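Local coordinates for putative acetyltransferase (Streptococcus mutans, PDB 4E2A), which probably transfers an acyl group, most likely acetyl from acetyl-CoA, to an acceptor molecule, at residues B[97-102]-B[144-149]; B[107-112]-B[148-153]; B[116-121]-B[127-132]. One frame throughout, in Å; residues are numbered along the deposited sequence.

Interaction 1 (B[97-102]-B[144-149]); sequences YFILMS and KQLFEF
The hydroxyl of Tyr97 is held by a hydrogen bond to the carboxylate of Glu95, two residues back on the same strand, and one face of its ring receives the edge of Phe149. This is helix-on-sheet packing in the GNAT fold: strand 94-101, second in the mixed sheet, is covered by helix 142-157, and the short segments run at 144° to each other with their axes 9.9 Å apart. The aromatic pair is T-shaped. Phe149 CE2 stands 3.5 Å above the plane of the Tyr97 ring, over its centre, while CE2 and CZ of Phe149 share the closest approach to Tyr97 CE1, both at 3.6 Å. The planes meet at 72°, so a C-H edge of one ring faces the pi cloud of the other. The Tyr97 ring reaches this place because its CG is anti to the carbonyl carbon (chi1 -64°), and the bond from OH to Glu95 should limit how far the ring can swing.

Two residues further along the strand, on the same side, Ile99 meets the preceding turn of the helix. Its side chain and that of Leu146 lie alongside each other, pointing opposite ways; here the two backbones come closest, with the CA atoms of Ile99 and Leu146 6.9 Å apart. Ile40 of strand 38-42 adjoins both Ile99 and Phe149. Methyl touches methyl at Ile99 CG2 and Leu146 CD2, 3.9 Å apart, while Ile99 CD1 lies 4.4 Å from Gln145 CB, against the aliphatic root of that side chain.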
loop_
_atom_site.group_PDB
_atom_site.type_symbol
_atom_site.label_atom_id
_atom_site.label_comp_id
_atom_site.label_asym_id
_atom_site.label_seq_id
_atom_site.Cartn_x
_atom_site.Cartn_y
_atom_site.Cartn_z
ATOM N N TYR B 97 -7.131 -18.692 12.414
ATOM C CA TYR B 97 -7.811 -19.272 13.578
ATOM C C TYR B 97 -9.168 -18.615 13.831
ATOM O O TYR B 97 -9.349 -17.422 13.564
ATOM C CB TYR B 97 -6.959 -19.101 14.845
ATOM C CG TYR B 97 -5.634 -19.831 14.809
ATOM C CD1 TYR B 97 -5.524 -21.123 15.300
ATOM C CD2 TYR B 97 -4.493 -19.221 14.283
ATOM C CE1 TYR B 97 -4.342 -21.795 15.266
ATOM C CE2 TYR B 97 -3.283 -19.896 14.237
ATOM C CZ TYR B 97 -3.222 -21.187 14.738
ATOM O OH TYR B 97 -2.051 -21.891 14.719
ATOM N N PHE B 98 -10.113 -19.405 14.355
ATOM C CA PHE B 98 -11.325 -18.881 14.969
ATOM C C PHE B 98 -11.117 -18.869 16.476
ATOM O O PHE B 98 -10.430 -19.741 17.038
ATOM C CB PHE B 98 -12.546 -19.783 14.710
ATOM C CG PHE B 98 -13.167 -19.642 13.335
ATOM C CD1 PHE B 98 -13.209 -18.430 12.686
ATOM C CD2 PHE B 98 -13.721 -20.743 12.705
ATOM C CE1 PHE B 98 -13.794 -18.311 11.421
ATOM C CE2 PHE B 98 -14.294 -20.640 11.434
ATOM C CZ PHE B 98 -14.330 -19.418 10.797
ATOM N N ILE B 99 -11.711 -17.884 17.138
ATOM C CA ILE B 99 -11.975 -18.029 18.558
ATOM C C ILE B 99 -13.470 -18.221 18.685
ATOM O O ILE B 99 -14.264 -17.489 18.079
ATOM C CB ILE B 99 -11.473 -16.861 19.427
ATOM C CG1 ILE B 99 -11.750 -17.153 20.909
ATOM C CG2 ILE B 99 -12.110 -15.552 19.016
ATOM C CD1 ILE B 99 -10.978 -16.253 21.863
ATOM N N LEU B 100 -13.847 -19.208 19.447
ATOM C CA LEU B 100 -15.215 -19.645 19.534
ATOM C C LEU B 100 -15.774 -19.515 20.933
ATOM O O LEU B 100 -15.099 -19.723 21.894
ATOM C CB LEU B 100 -15.346 -21.081 19.071
ATOM C CG LEU B 100 -15.061 -21.369 17.624
ATOM C CD1 LEU B 100 -13.839 -22.170 17.395
ATOM C CD2 LEU B 100 -16.234 -21.984 17.037
ATOM N N MET B 101 -17.034 -19.168 21.008
ATOM C CA MET B 101 -17.743 -19.077 22.260
ATOM C C MET B 101 -18.970 -19.981 22.221
ATOM O O MET B 101 -19.858 -19.816 21.428
ATOM C CB MET B 101 -18.112 -17.637 22.548
ATOM C CG MET B 101 -19.095 -17.495 23.626
ATOM S SD MET B 101 -18.254 -17.195 25.101
ATOM C CE MET B 101 -18.560 -15.506 25.183
ATOM N N SER B 102 -18.941 -20.998 23.058
ATOM C CA SER B 102 -19.959 -21.999 23.045
ATOM C C SER B 102 -20.206 -22.560 21.632
ATOM O O SER B 102 -21.306 -22.795 21.269
ATOM C CB SER B 102 -21.252 -21.454 23.640
ATOM O OG SER B 102 -21.135 -21.165 25.012
ATOM N N LYS B 144 -7.999 -9.945 23.749
ATOM C CA LYS B 144 -6.783 -10.159 24.513
ATOM C C LYS B 144 -6.382 -11.624 24.468
ATOM O O LYS B 144 -5.219 -11.954 24.239
ATOM C CB LYS B 144 -6.986 -9.708 25.961
ATOM C CG LYS B 144 -5.844 -10.032 26.877
ATOM C CD LYS B 144 -5.987 -9.330 28.214
ATOM C CE LYS B 144 -4.968 -9.847 29.223
ATOM N NZ LYS B 144 -5.110 -9.166 30.547
ATOM N N GLN B 145 -7.349 -12.511 24.672
ATOM C CA GLN B 145 -7.049 -13.937 24.675
ATOM C C GLN B 145 -6.517 -14.398 23.314
ATOM O O GLN B 145 -5.588 -15.186 23.244
ATOM C CB GLN B 145 -8.291 -14.745 25.043
ATOM C CG GLN B 145 -8.008 -16.190 25.384
ATOM C CD GLN B 145 -9.230 -16.898 25.930
ATOM O OE1 GLN B 145 -10.192 -16.254 26.368
ATOM N NE2 GLN B 145 -9.209 -18.230 25.896
ATOM N N LEU B 146 -7.107 -13.903 22.232
ATOM C CA LEU B 146 -6.647 -14.287 20.897
ATOM C C LEU B 146 -5.258 -13.673 20.583
ATOM O O LEU B 146 -4.427 -14.329 19.978
ATOM C CB LEU B 146 -7.689 -13.931 19.838
ATOM C CG LEU B 146 -7.531 -14.448 18.402
ATOM C CD1 LEU B 146 -7.192 -15.929 18.316
ATOM C CD2 LEU B 146 -8.820 -14.145 17.589
ATOM N N PHE B 147 -5.007 -12.438 21.017
ATOM C CA PHE B 147 -3.697 -11.819 20.829
ATOM C C PHE B 147 -2.623 -12.561 21.615
ATOM O O PHE B 147 -1.537 -12.820 21.096
ATOM C CB PHE B 147 -3.705 -10.330 21.183
ATOM C CG PHE B 147 -2.421 -9.598 20.815
ATOM C CD1 PHE B 147 -2.130 -9.282 19.490
ATOM C CD2 PHE B 147 -1.522 -9.212 21.796
ATOM C CE1 PHE B 147 -0.957 -8.603 19.150
ATOM C CE2 PHE B 147 -0.345 -8.523 21.471
ATOM C CZ PHE B 147 -0.064 -8.212 20.148
ATOM N N GLU B 148 -2.939 -12.934 22.853
ATOM C CA GLU B 148 -2.017 -13.716 23.660
ATOM C C GLU B 148 -1.747 -15.112 23.076
ATOM O O GLU B 148 -0.625 -15.625 23.166
ATOM C CB GLU B 148 -2.504 -13.771 25.120
ATOM C CG GLU B 148 -2.667 -12.369 25.698
ATOM C CD GLU B 148 -2.593 -12.306 27.219
ATOM O OE1 GLU B 148 -2.709 -13.367 27.855
ATOM O OE2 GLU B 148 -2.401 -11.188 27.758
ATOM N N PHE B 149 -2.766 -15.716 22.468
ATOM C CA PHE B 149 -2.585 -16.971 21.744
ATOM C C PHE B 149 -1.632 -16.764 20.558
ATOM O O PHE B 149 -0.775 -17.615 20.279
ATOM C CB PHE B 149 -3.945 -17.526 21.277
ATOM C CG PHE B 149 -3.848 -18.752 20.402
ATOM C CD1 PHE B 149 -3.886 -20.035 20.961
ATOM C CD2 PHE B 149 -3.747 -18.631 19.011
ATOM C CE1 PHE B 149 -3.795 -21.180 20.156
ATOM C CE2 PHE B 149 -3.673 -19.762 18.195
ATOM C CZ PHE B 149 -3.693 -21.047 18.772
#

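Interaction 2 (B[107-112]-B[148-153]); sequences GFLKVN and EFALER
Purely apolar, the contact between Leu109 and Ala150 lies between strand 104-113, third of the sheet's seven strands, and helix 142-157, which packs on one face of it. Strand and helix run in nearly the same direction, their short segments inclined at 25° with axes 10.0 Å apart. The CB of Ala150 faces the isopropyl fork, 3.9 Å from Leu109 CD2 and 4.0 Å from Leu109 CD1. The CG of Leu109 lies anti to the backbone N (chi1 160°), which carries the fork out toward the helix.

In the GNAT fold this helix follows the fourth strand and packs on one face of the sheet, and Leu109 is one of the side chains that fill the layer between them, next to Tyr97 and Leu146. Phe149 joins from one side. Although its side chain does not start out toward the strand, the ring comes back to it, and Leu109 CD2 lies in the ring plane at the edge, 3.9 Å from Phe149 CD2. Farther along the strand, on the same face, Val111 approaches the same alanine methyl more loosely, with Val111 CG1 4.4 Å from Ala150 CB. Ile128 of strand 125-133 also reaches Ala150, while Val111 touches Phe126.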
loop_
_atom_site.group_PDB
_atom_site.type_symbol
_atom_site.label_atom_id
_atom_site.label_comp_id
_atom_site.label_asym_id
_atom_site.label_seq_id
_atom_site.Cartn_x
_atom_site.Cartn_y
_atom_site.Cartn_z
ATOM N N GLY B 107 -14.692 -14.529 16.480
ATOM C CA GLY B 107 -13.658 -13.708 15.891
ATOM C C GLY B 107 -12.606 -14.555 15.196
ATOM O O GLY B 107 -12.697 -15.787 15.177
ATOM N N PHE B 108 -11.616 -13.893 14.607
ATOM C CA PHE B 108 -10.596 -14.607 13.846
ATOM C C PHE B 108 -9.233 -13.924 13.858
ATOM O O PHE B 108 -9.103 -12.729 14.170
ATOM C CB PHE B 108 -11.094 -14.916 12.424
ATOM C CG PHE B 108 -11.105 -13.722 11.514
ATOM C CD1 PHE B 108 -10.018 -13.464 10.680
ATOM C CD2 PHE B 108 -12.183 -12.851 11.505
ATOM C CE1 PHE B 108 -10.014 -12.359 9.840
ATOM C CE2 PHE B 108 -12.194 -11.727 10.663
ATOM C CZ PHE B 108 -11.107 -11.479 9.836
ATOM N N LEU B 109 -8.214 -14.708 13.501
ATOM C CA LEU B 109 -6.835 -14.325 13.671
ATOM C C LEU B 109 -6.057 -14.845 12.463
ATOM O O LEU B 109 -6.165 -16.020 12.135
ATOM C CB LEU B 109 -6.267 -14.935 14.972
ATOM C CG LEU B 109 -4.733 -15.006 15.027
ATOM C CD1 LEU B 109 -4.124 -13.604 15.107
ATOM C CD2 LEU B 109 -4.208 -15.947 16.163
ATOM N N LYS B 110 -5.311 -13.979 11.773
ATOM C CA LYS B 110 -4.429 -14.507 10.717
ATOM C C LYS B 110 -2.971 -14.203 11.009
ATOM O O LYS B 110 -2.606 -13.046 11.284
ATOM C CB LYS B 110 -4.831 -14.017 9.311
ATOM C CG LYS B 110 -3.944 -14.543 8.166
ATOM C CD LYS B 110 -4.404 -13.988 6.803
ATOM C CE LYS B 110 -3.695 -14.707 5.638
ATOM N NZ LYS B 110 -2.382 -14.092 5.239
ATOM N N VAL B 111 -2.137 -15.243 10.962
ATOM C CA VAL B 111 -0.690 -15.072 11.172
ATOM C C VAL B 111 0.143 -15.554 9.971
ATOM O O VAL B 111 -0.265 -16.456 9.268
ATOM C CB VAL B 111 -0.211 -15.737 12.493
ATOM C CG1 VAL B 111 -0.798 -14.968 13.700
ATOM C CG2 VAL B 111 -0.614 -17.191 12.532
ATOM N N ASN B 112 1.290 -14.921 9.724
ATOM C CA ASN B 112 2.130 -15.271 8.586
ATOM C C ASN B 112 3.597 -15.452 8.959
ATOM O O ASN B 112 4.089 -14.838 9.908
ATOM C CB ASN B 112 2.088 -14.191 7.495
ATOM C CG ASN B 112 0.690 -13.742 7.137
ATOM O OD1 ASN B 112 0.436 -12.542 7.033
ATOM N ND2 ASN B 112 -0.204 -14.685 6.903
ATOM N N GLU B 148 -2.939 -12.934 22.853
ATOM C CA GLU B 148 -2.017 -13.716 23.660
ATOM C C GLU B 148 -1.747 -15.112 23.076
ATOM O O GLU B 148 -0.625 -15.625 23.166
ATOM C CB GLU B 148 -2.504 -13.771 25.120
ATOM C CG GLU B 148 -2.667 -12.369 25.698
ATOM C CD GLU B 148 -2.593 -12.306 27.219
ATOM O OE1 GLU B 148 -2.709 -13.367 27.855
ATOM O OE2 GLU B 148 -2.401 -11.188 27.758
ATOM N N PHE B 149 -2.766 -15.716 22.468
ATOM C CA PHE B 149 -2.585 -16.971 21.744
ATOM C C PHE B 149 -1.632 -16.764 20.558
ATOM O O PHE B 149 -0.775 -17.615 20.279
ATOM C CB PHE B 149 -3.945 -17.526 21.277
ATOM C CG PHE B 149 -3.848 -18.752 20.402
ATOM C CD1 PHE B 149 -3.886 -20.035 20.961
ATOM C CD2 PHE B 149 -3.747 -18.631 19.011
ATOM C CE1 PHE B 149 -3.795 -21.180 20.156
ATOM C CE2 PHE B 149 -3.673 -19.762 18.195
ATOM C CZ PHE B 149 -3.693 -21.047 18.772
ATOM N N ALA B 150 -1.798 -15.649 19.846
ATOM C CA ALA B 150 -0.906 -15.335 18.723
ATOM C C ALA B 150 0.554 -15.225 19.156
ATOM O O ALA B 150 1.434 -15.754 18.468
ATOM C CB ALA B 150 -1.338 -14.049 18.001
ATOM N N LEU B 151 0.809 -14.545 20.276
ATOM C CA LEU B 151 2.177 -14.421 20.823
ATOM C C LEU B 151 2.778 -15.767 21.232
ATOM O O LEU B 151 3.986 -16.002 21.070
ATOM C CB LEU B 151 2.197 -13.487 22.036
ATOM C CG LEU B 151 1.731 -12.058 21.775
ATOM C CD1 LEU B 151 1.768 -11.251 23.060
ATOM C CD2 LEU B 151 2.588 -11.407 20.675
ATOM N N GLU B 152 1.947 -16.647 21.783
ATOM C CA GLU B 152 2.424 -17.985 22.137
ATOM C C GLU B 152 2.729 -18.840 20.891
ATOM O O GLU B 152 3.737 -19.548 20.849
ATOM C CB GLU B 152 1.452 -18.686 23.085
ATOM C CG GLU B 152 1.933 -20.053 23.535
ATOM C CD GLU B 152 3.320 -20.030 24.184
ATOM O OE1 GLU B 152 3.731 -18.974 24.719
ATOM O OE2 GLU B 152 3.997 -21.085 24.162
ATOM N N ARG B 153 1.887 -18.751 19.861
ATOM C CA ARG B 153 2.214 -19.403 18.593
ATOM C C ARG B 153 3.565 -18.930 18.064
ATOM O O ARG B 153 4.383 -19.721 17.575
ATOM C CB ARG B 153 1.118 -19.169 17.539
ATOM C CG ARG B 153 -0.148 -19.963 17.781
ATOM C CD ARG B 153 0.129 -21.463 17.813
ATOM N NE ARG B 153 0.648 -21.972 16.540
ATOM C CZ ARG B 153 0.985 -23.246 16.334
ATOM N NH1 ARG B 153 0.873 -24.137 17.320
ATOM N NH2 ARG B 153 1.443 -23.637 15.148
#

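Interaction 3 (B[116-121]-B[127-132]); sequences SQTEQV and EIQRLY
An irregular loop segment, 116-121, folds back beside the start of strand segment 127-132, bringing the CA atoms of Gln117 and Glu127 to 6.3 Å and those of Thr118 and Gln129 to 7.8 Å. The carboxylate of Glu127 grips Thr118 through both oxygens. Thr118 N donates to Glu127 OE1 over 2.7 Å, nearly straight (167°) and into the syn lone pair. Thr118 OG1 donates to Glu127 OE2, also at 2.7 Å and from the syn side, but 30° out of the carboxylate plane. With chi1 of Thr118 at 63°, OG1 is turned between its own N and carbonyl carbon, which lets the backbone and hydroxyl donors face one carboxylate together. The extended Glu127 chain crosses the threonine at about a right angle, and the two bonds fix the rotation of its buried end.

Gln117 CA also lies close, 3.2 Å from Glu127 OE1. Thr118 CG2 lies 3.2 Å from Glu127 OE2 and also touches the amide end of Gln129, 3.8 Å from Gln129 CD; Gln129 OE1 is hydrogen-bonded to Lys110 NZ. A classic beta bulge sets Gln129 and Arg130 together across from Lys110 on the neighbouring strand, consistent with the bulge of the fourth strand near the acyl-CoA site in GNAT enzymes.

Glu127 and Thr118 both lie against Trp163 of strand 161-167, whose indole N-H is hydrogen-bonded to Gln117 OE1, while Gln117 NE2 is hydrogen-bonded to Gly114 O. Asn112 of strand 104-113 touches Glu127 as well, and the next residue, Ile128, packs on Phe147, Ala150 and Leu151 of helix 142-157.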
loop_
_atom_site.group_PDB
_atom_site.type_symbol
_atom_site.label_atom_id
_atom_site.label_comp_id
_atom_site.label_asym_id
_atom_site.label_seq_id
_atom_site.Cartn_x
_atom_site.Cartn_y
_atom_site.Cartn_z
ATOM N N SER B 116 4.984 -15.731 2.996
ATOM C CA SER B 116 3.586 -15.312 3.136
ATOM C C SER B 116 3.404 -14.032 3.957
ATOM O O SER B 116 2.293 -13.492 4.047
ATOM C CB SER B 116 2.739 -16.448 3.717
ATOM O OG SER B 116 2.692 -17.535 2.812
ATOM N N GLN B 117 4.475 -13.528 4.559
ATOM C CA GLN B 117 4.356 -12.261 5.252
ATOM C C GLN B 117 3.964 -11.188 4.239
ATOM O O GLN B 117 4.326 -11.262 3.059
ATOM C CB GLN B 117 5.656 -11.883 5.975
ATOM C CG GLN B 117 6.158 -12.931 6.983
ATOM C CD GLN B 117 7.532 -12.572 7.539
ATOM O OE1 GLN B 117 7.674 -11.669 8.373
ATOM N NE2 GLN B 117 8.548 -13.272 7.071
ATOM N N THR B 118 3.217 -10.196 4.697
ATOM C CA THR B 118 2.772 -9.126 3.810
ATOM C C THR B 118 3.939 -8.270 3.327
ATOM O O THR B 118 3.867 -7.660 2.260
ATOM C CB THR B 118 1.709 -8.227 4.473
ATOM O OG1 THR B 118 2.261 -7.562 5.617
ATOM C CG2 THR B 118 0.498 -9.050 4.902
ATOM N N GLU B 119 5.005 -8.228 4.121
ATOM C CA GLU B 119 6.204 -7.464 3.781
ATOM C C GLU B 119 7.432 -8.189 4.300
ATOM O O GLU B 119 7.402 -8.774 5.379
ATOM C CB GLU B 119 6.145 -6.055 4.382
ATOM C CG GLU B 119 5.081 -5.163 3.757
ATOM C CD GLU B 119 4.931 -3.824 4.462
ATOM O OE1 GLU B 119 5.281 -3.735 5.660
ATOM O OE2 GLU B 119 4.458 -2.859 3.814
ATOM N N GLN B 120 8.514 -8.163 3.530
ATOM C CA GLN B 120 9.775 -8.713 4.011
ATOM C C GLN B 120 10.575 -7.606 4.685
ATOM O O GLN B 120 11.280 -6.844 4.016
ATOM C CB GLN B 120 10.584 -9.336 2.867
ATOM C CG GLN B 120 9.943 -10.559 2.231
ATOM C CD GLN B 120 9.671 -11.674 3.232
ATOM O OE1 GLN B 120 10.547 -12.066 4.010
ATOM N NE2 GLN B 120 8.449 -12.186 3.217
ATOM N N VAL B 121 10.453 -7.512 6.008
ATOM C CA VAL B 121 11.110 -6.449 6.758
ATOM C C VAL B 121 12.117 -6.959 7.804
ATOM O O VAL B 121 13.035 -6.237 8.191
ATOM C CB VAL B 121 10.083 -5.490 7.397
ATOM C CG1 VAL B 121 9.475 -4.590 6.338
ATOM C CG2 VAL B 121 8.999 -6.280 8.143
ATOM N N GLU B 127 4.487 -12.708 11.561
ATOM C CA GLU B 127 3.633 -11.532 11.436
ATOM C C GLU B 127 2.231 -11.792 11.985
ATOM O O GLU B 127 1.622 -12.796 11.674
ATOM C CB GLU B 127 3.513 -11.111 9.957
ATOM C CG GLU B 127 2.500 -9.988 9.713
ATOM C CD GLU B 127 2.245 -9.704 8.225
ATOM O OE1 GLU B 127 2.724 -10.458 7.364
ATOM O OE2 GLU B 127 1.549 -8.719 7.919
ATOM N N ILE B 128 1.727 -10.888 12.813
ATOM C CA ILE B 128 0.315 -10.927 13.182
ATOM C C ILE B 128 -0.396 -9.939 12.259
ATOM O O ILE B 128 -0.197 -8.722 12.370
ATOM C CB ILE B 128 0.095 -10.592 14.670
ATOM C CG1 ILE B 128 0.918 -11.545 15.551
ATOM C CG2 ILE B 128 -1.385 -10.703 15.023
ATOM C CD1 ILE B 128 1.134 -11.018 16.993
ATOM N N GLN B 129 -1.171 -10.472 11.312
ATOM C CA GLN B 129 -1.724 -9.672 10.209
ATOM C C GLN B 129 -3.149 -9.179 10.473
ATOM O O GLN B 129 -3.453 -8.003 10.239
ATOM C CB GLN B 129 -1.694 -10.467 8.883
ATOM C CG GLN B 129 -2.167 -9.652 7.652
ATOM C CD GLN B 129 -2.589 -10.521 6.459
ATOM O OE1 GLN B 129 -2.191 -11.682 6.340
ATOM N NE2 GLN B 129 -3.399 -9.949 5.569
ATOM N N ARG B 130 -4.018 -10.082 10.925
ATOM C CA ARG B 130 -5.428 -9.780 11.152
ATOM C C ARG B 130 -5.934 -10.262 12.508
ATOM O O ARG B 130 -5.687 -11.403 12.904
ATOM C CB ARG B 130 -6.314 -10.456 10.084
ATOM C CG ARG B 130 -6.284 -9.836 8.706
ATOM C CD ARG B 130 -7.185 -10.621 7.723
ATOM N NE ARG B 130 -6.953 -10.120 6.382
ATOM C CZ ARG B 130 -7.035 -10.847 5.276
ATOM N NH1 ARG B 130 -7.359 -12.140 5.343
ATOM N NH2 ARG B 130 -6.797 -10.270 4.098
ATOM N N LEU B 131 -6.687 -9.411 13.200
ATOM C CA LEU B 131 -7.379 -9.855 14.408
ATOM C C LEU B 131 -8.659 -9.030 14.600
ATOM O O LEU B 131 -8.584 -7.830 14.865
ATOM C CB LEU B 131 -6.442 -9.758 15.644
ATOM C CG LEU B 131 -6.827 -10.552 16.925
ATOM C CD1 LEU B 131 -5.732 -10.547 18.005
ATOM C CD2 LEU B 131 -8.130 -10.031 17.526
ATOM N N TYR B 132 -9.814 -9.690 14.447
ATOM C CA TYR B 132 -11.124 -9.084 14.580
ATOM C C TYR B 132 -12.005 -9.855 15.554
ATOM O O TYR B 132 -12.009 -11.089 15.563
ATOM C CB TYR B 132 -11.851 -9.063 13.220
ATOM C CG TYR B 132 -11.299 -8.093 12.195
ATOM C CD1 TYR B 132 -11.804 -6.800 12.080
ATOM C CD2 TYR B 132 -10.279 -8.481 11.332
ATOM C CE1 TYR B 132 -11.308 -5.934 11.131
ATOM C CE2 TYR B 132 -9.783 -7.625 10.391
ATOM C CZ TYR B 132 -10.296 -6.355 10.290
ATOM O OH TYR B 132 -9.796 -5.500 9.340
#

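Overall arrangement
Three consecutive antiparallel strands, 94-101, 104-113 and 125-133, link the contacts. Interactions 1 and 2, with centres about 8 Å apart, share Phe149 on helix 142-157 and are joined by Tyr97 N and Leu109 O at 2.9 Å. Interaction 3, about 11 Å from interaction 2 and 18 Å from interaction 1 between centres, is tied to the same sheet where Asn112 O meets Glu127 N at 2.7 Å. The helix reaches this last strand too, with Phe147 CE1 3.9 Å from Ile128 CD1. By analogy with other GNAT enzymes, the bulged strand 125-133 and the start of helix 142-157 probably border the acyl-CoA site.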